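Local coordinates for protein enolase from the environmental genome shotgun sequencing of the Sargasso Sea (PDB 2QGY) that is of unproven function but belongs to the enolase superfamily and binds magnesium, consistent with a lyase or isomerase acting on a carboxylate substrate, at residues I362-E366 and D367-E371; S212-K215 and E216-S219. All blocks are in the same frame, centred on the assembly; numbering follows the deposited sequence. Where two conformers were deposited one is given.

Interaction 1: I362-E366 and D367-E371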
# COMPACT_ATOMS: atom_id res chain seq x y z
N ILE A 362 7.53 -17.96 -21.80
CA ILE A 362 6.61 -18.77 -20.99
C ILE A 362 5.85 -19.78 -21.87
O ILE A 362 5.24 -19.43 -22.88
CB ILE A 362 5.65 -17.88 -20.16
CG1 ILE A 362 6.45 -17.01 -19.17
CG2 ILE A 362 4.55 -18.71 -19.47
CD1 ILE A 362 7.19 -17.79 -18.13
N VAL A 363 5.90 -21.03 -21.44
CA VAL A 363 5.11 -22.10 -22.02
C VAL A 363 4.36 -22.74 -20.88
O VAL A 363 4.94 -23.46 -20.08
CB VAL A 363 6.02 -23.16 -22.71
CG1 VAL A 363 5.19 -24.35 -23.25
CG2 VAL A 363 6.85 -22.55 -23.85
N ILE A 364 3.06 -22.46 -20.78
CA ILE A 364 2.25 -22.96 -19.66
C ILE A 364 1.12 -23.84 -20.17
O ILE A 364 0.46 -23.50 -21.15
CB ILE A 364 1.71 -21.81 -18.78
CG1 ILE A 364 2.80 -21.35 -17.78
CG2 ILE A 364 0.48 -22.20 -17.96
CD1 ILE A 364 2.39 -20.06 -17.08
N HIS A 365 0.92 -24.97 -19.49
CA HIS A 365 -0.17 -25.88 -19.76
C HIS A 365 -1.35 -25.44 -18.92
O HIS A 365 -1.44 -25.74 -17.73
CB HIS A 365 0.25 -27.30 -19.43
CG HIS A 365 1.35 -27.82 -20.30
ND1 HIS A 365 1.14 -28.79 -21.26
CD2 HIS A 365 2.67 -27.51 -20.36
CE1 HIS A 365 2.28 -29.06 -21.87
NE2 HIS A 365 3.22 -28.29 -21.35
N GLU A 366 -2.25 -24.69 -19.55
CA GLU A 366 -3.31 -23.99 -18.82
C GLU A 366 -4.28 -24.94 -18.13
O GLU A 366 -4.85 -24.59 -17.10
CB GLU A 366 -4.07 -23.05 -19.74
CG GLU A 366 -3.24 -21.87 -20.16
CD GLU A 366 -3.91 -20.99 -21.20
OE1 GLU A 366 -5.14 -20.77 -21.15
OE2 GLU A 366 -3.17 -20.49 -22.06
N ASP A 367 -4.47 -26.13 -18.68
CA ASP A 367 -5.40 -27.06 -18.03
C ASP A 367 -4.83 -27.57 -16.72
O ASP A 367 -5.58 -27.71 -15.75
CB ASP A 367 -5.87 -28.18 -18.99
CG ASP A 367 -6.84 -27.65 -20.07
OD1 ASP A 367 -7.38 -26.51 -19.95
OD2 ASP A 367 -7.07 -28.40 -21.06
N ILE A 368 -3.51 -27.75 -16.66
CA ILE A 368 -2.85 -28.12 -15.40
C ILE A 368 -2.87 -26.97 -14.38
O ILE A 368 -3.17 -27.17 -13.20
CB ILE A 368 -1.40 -28.67 -15.61
CG1 ILE A 368 -1.46 -29.91 -16.51
CG2 ILE A 368 -0.75 -28.97 -14.25
CD1 ILE A 368 -0.13 -30.58 -16.82
N LEU A 369 -2.56 -25.77 -14.86
CA LEU A 369 -2.65 -24.58 -14.02
C LEU A 369 -4.05 -24.41 -13.45
O LEU A 369 -4.21 -24.17 -12.25
CB LEU A 369 -2.18 -23.33 -14.77
CG LEU A 369 -2.15 -22.03 -13.96
CD1 LEU A 369 -1.31 -22.19 -12.68
CD2 LEU A 369 -1.59 -20.92 -14.86
N SER A 370 -5.07 -24.60 -14.28
CA SER A 370 -6.45 -24.55 -13.80
C SER A 370 -6.70 -25.60 -12.71
O SER A 370 -7.39 -25.31 -11.73
CB SER A 370 -7.46 -24.74 -14.96
OG SER A 370 -7.40 -23.66 -15.90
N GLU A 371 -6.17 -26.81 -12.90
CA GLU A 371 -6.45 -27.91 -11.97
C GLU A 371 -5.89 -27.56 -10.61
O GLU A 371 -6.45 -27.94 -9.59
CB GLU A 371 -5.79 -29.19 -12.47
CG GLU A 371 -6.21 -30.46 -11.73
CD GLU A 371 -5.63 -31.72 -12.39
OE1 GLU A 371 -5.05 -31.62 -13.52
OE2 GLU A 371 -5.75 -32.81 -11.77
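The carbonyl oxygen of His-365 receives two backbone N-H groups from the first turn of the short helix 366-371. The bond from Leu-369 N to His-365 O is the straight one, 3.1 Å long with an angle of 171° at the hydrogen, and its donor lies in the carbonyl plane. Ile-368 N reaches His-365 O at 3.1 Å as well, but this second bond is weak. One step on, Ser-370 N donates to Glu-366 O over 2.8 Å. His-365 thus occupies the N-cap position, and its imidazole turns away from the helix to bond Glu-342 through NE2. Helix 366-371 leads from the loop after strand 351-354 into strand 373-379, the outermost strand of the antiparallel sheet that also holds strands 13-21, 37-43 and 48-53. Just before the cap, Ile-364 CG2 meets Leu-369 CD2 at 3.9 Å, the two side chains crossing at a slant. Leu-369 swings its CG opposite its own backbone N (chi1 -177°), which carries the buried isobutyl group back toward Ile-364; Phe-340 and Trp-19 also pack on it. Glu-366 stretches out beyond CG to a salt bridge between its OE2 and Lys-40 NZ, while Ser-370 OG is hydrogen-bonded to Trp-19 NE1, tying the helix to strands 37-43 and 13-21.

Interaction 2: S212-K215 and E216-S219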
# COMPACT_ATOMS: atom_id res chain seq x y z
N SER A 212 22.18 -7.40 19.61
CA SER A 212 22.97 -8.44 20.26
C SER A 212 23.30 -9.56 19.27
O SER A 212 24.45 -10.02 19.21
CB SER A 212 22.25 -8.97 21.51
OG SER A 212 21.77 -7.89 22.30
N PHE A 213 22.32 -9.97 18.47
CA PHE A 213 22.55 -10.98 17.44
C PHE A 213 23.63 -10.54 16.46
O PHE A 213 24.59 -11.27 16.20
CB PHE A 213 21.25 -11.34 16.68
CG PHE A 213 21.44 -12.35 15.59
CD1 PHE A 213 21.54 -13.71 15.89
CD2 PHE A 213 21.55 -11.95 14.26
CE1 PHE A 213 21.72 -14.65 14.89
CE2 PHE A 213 21.75 -12.88 13.23
CZ PHE A 213 21.82 -14.25 13.55
N LEU A 214 23.49 -9.34 15.92
CA LEU A 214 24.43 -8.85 14.91
C LEU A 214 25.85 -8.72 15.46
O LEU A 214 26.83 -8.90 14.73
CB LEU A 214 23.95 -7.51 14.35
CG LEU A 214 22.70 -7.63 13.47
CD1 LEU A 214 22.26 -6.25 13.01
CD2 LEU A 214 22.96 -8.57 12.27
N LYS A 215 25.96 -8.44 16.76
CA LYS A 215 27.27 -8.35 17.41
C LYS A 215 27.93 -9.74 17.49
O LYS A 215 29.14 -9.89 17.29
CB LYS A 215 27.10 -7.74 18.80
CG LYS A 215 28.39 -7.23 19.42
CD LYS A 215 28.07 -6.32 20.62
CE LYS A 215 29.25 -5.38 20.92
NZ LYS A 215 28.88 -4.28 21.89
N GLU A 216 27.13 -10.77 17.74
CA GLU A 216 27.66 -12.13 17.87
C GLU A 216 27.81 -12.85 16.52
O GLU A 216 28.56 -13.82 16.41
CB GLU A 216 26.78 -12.95 18.82
CG GLU A 216 26.62 -12.32 20.20
CD GLU A 216 27.93 -12.24 20.98
OE1 GLU A 216 28.76 -13.16 20.81
OE2 GLU A 216 28.11 -11.26 21.75
N VAL A 217 27.07 -12.41 15.50
CA VAL A 217 27.04 -13.17 14.25
C VAL A 217 28.14 -12.76 13.28
O VAL A 217 28.43 -13.50 12.33
CB VAL A 217 25.64 -13.13 13.56
CG1 VAL A 217 25.48 -11.85 12.73
CG2 VAL A 217 25.45 -14.37 12.69
N SER A 218 28.79 -11.62 13.54
CA SER A 218 29.73 -11.06 12.56
C SER A 218 30.90 -12.00 12.24
O SER A 218 31.43 -11.98 11.13
CB SER A 218 30.23 -9.65 12.97
OG SER A 218 30.63 -9.58 14.33
N SER A 219 31.29 -12.85 13.20
CA SER A 219 32.42 -13.76 12.98
C SER A 219 32.14 -14.88 11.99
O SER A 219 33.07 -15.50 11.46
CB SER A 219 32.95 -14.34 14.30
OG SER A 219 31.91 -14.85 15.12
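With chi1 at 178°, Phe-213 places its ring trans to the backbone N and leans it along the helix toward Val-217, whose own chi1 of 83° sets CG2 opposite its backbone N and turns that methyl to the ring. The isopropyl group sits over one face of the phenyl: Val-217 CB lies 4.1 Å from the centroid of the Phe-213 ring and 20° off its normal, a CH-pi contact displaced toward the rim. Near that rim, Val-217 CG2 approaches Phe-213 CZ at 3.7 Å. The other methyl, Val-217 CG1, faces Leu-214, whose CD2 it meets more loosely at 4.2 Å, the two side chains running alongside each other in the same direction. These residues belong to helix 207-217 of the beta-alpha-beta unit formed with strands 197-200 and 224-226 in the TIM-barrel domain. Their apolar side is buried: Leu-199 of strand 197-200 touches both Phe-213 and Val-217, helix 177-191 adds Ile-181 against the ring and Val-184 against the valine, and Leu-214 packs on Phe-244 and Met-246. Along the backbone, Glu-216 N gives Ser-212 O a helical bond of 3.1 Å and also makes a weak one to Phe-213 O. Val-217 N comes within 2.8 Å of Phe-213 O, a short bond that is weak because it is bent. Ser-218 and Ser-219 lie in a 3-10 segment, and Ser-218 OG turns back to donate a weak 3.3 Å hydrogen bond to Lys-215 O.

In the fold
Interactions 1 and 2 lie on opposite sides of the chain's centre, their own centres 46 Å apart and their nearest atoms about 35 Å apart, without touching. Interaction 2 comes first in sequence, on an outer helix of the barrel domain; interaction 1 comes near the C-terminus, where the chain rejoins the sheet of the N-terminal domain. The magnesium ion, bound by Asp-200, Glu-226 and Glu-252, is about 13 Å from the side chain of Phe-213. Two of these ligands, Asp-200 and Glu-226, end the strands that flank helix 207-217, so interaction 2 belongs to the beta-alpha-beta unit bearing part of the metal site.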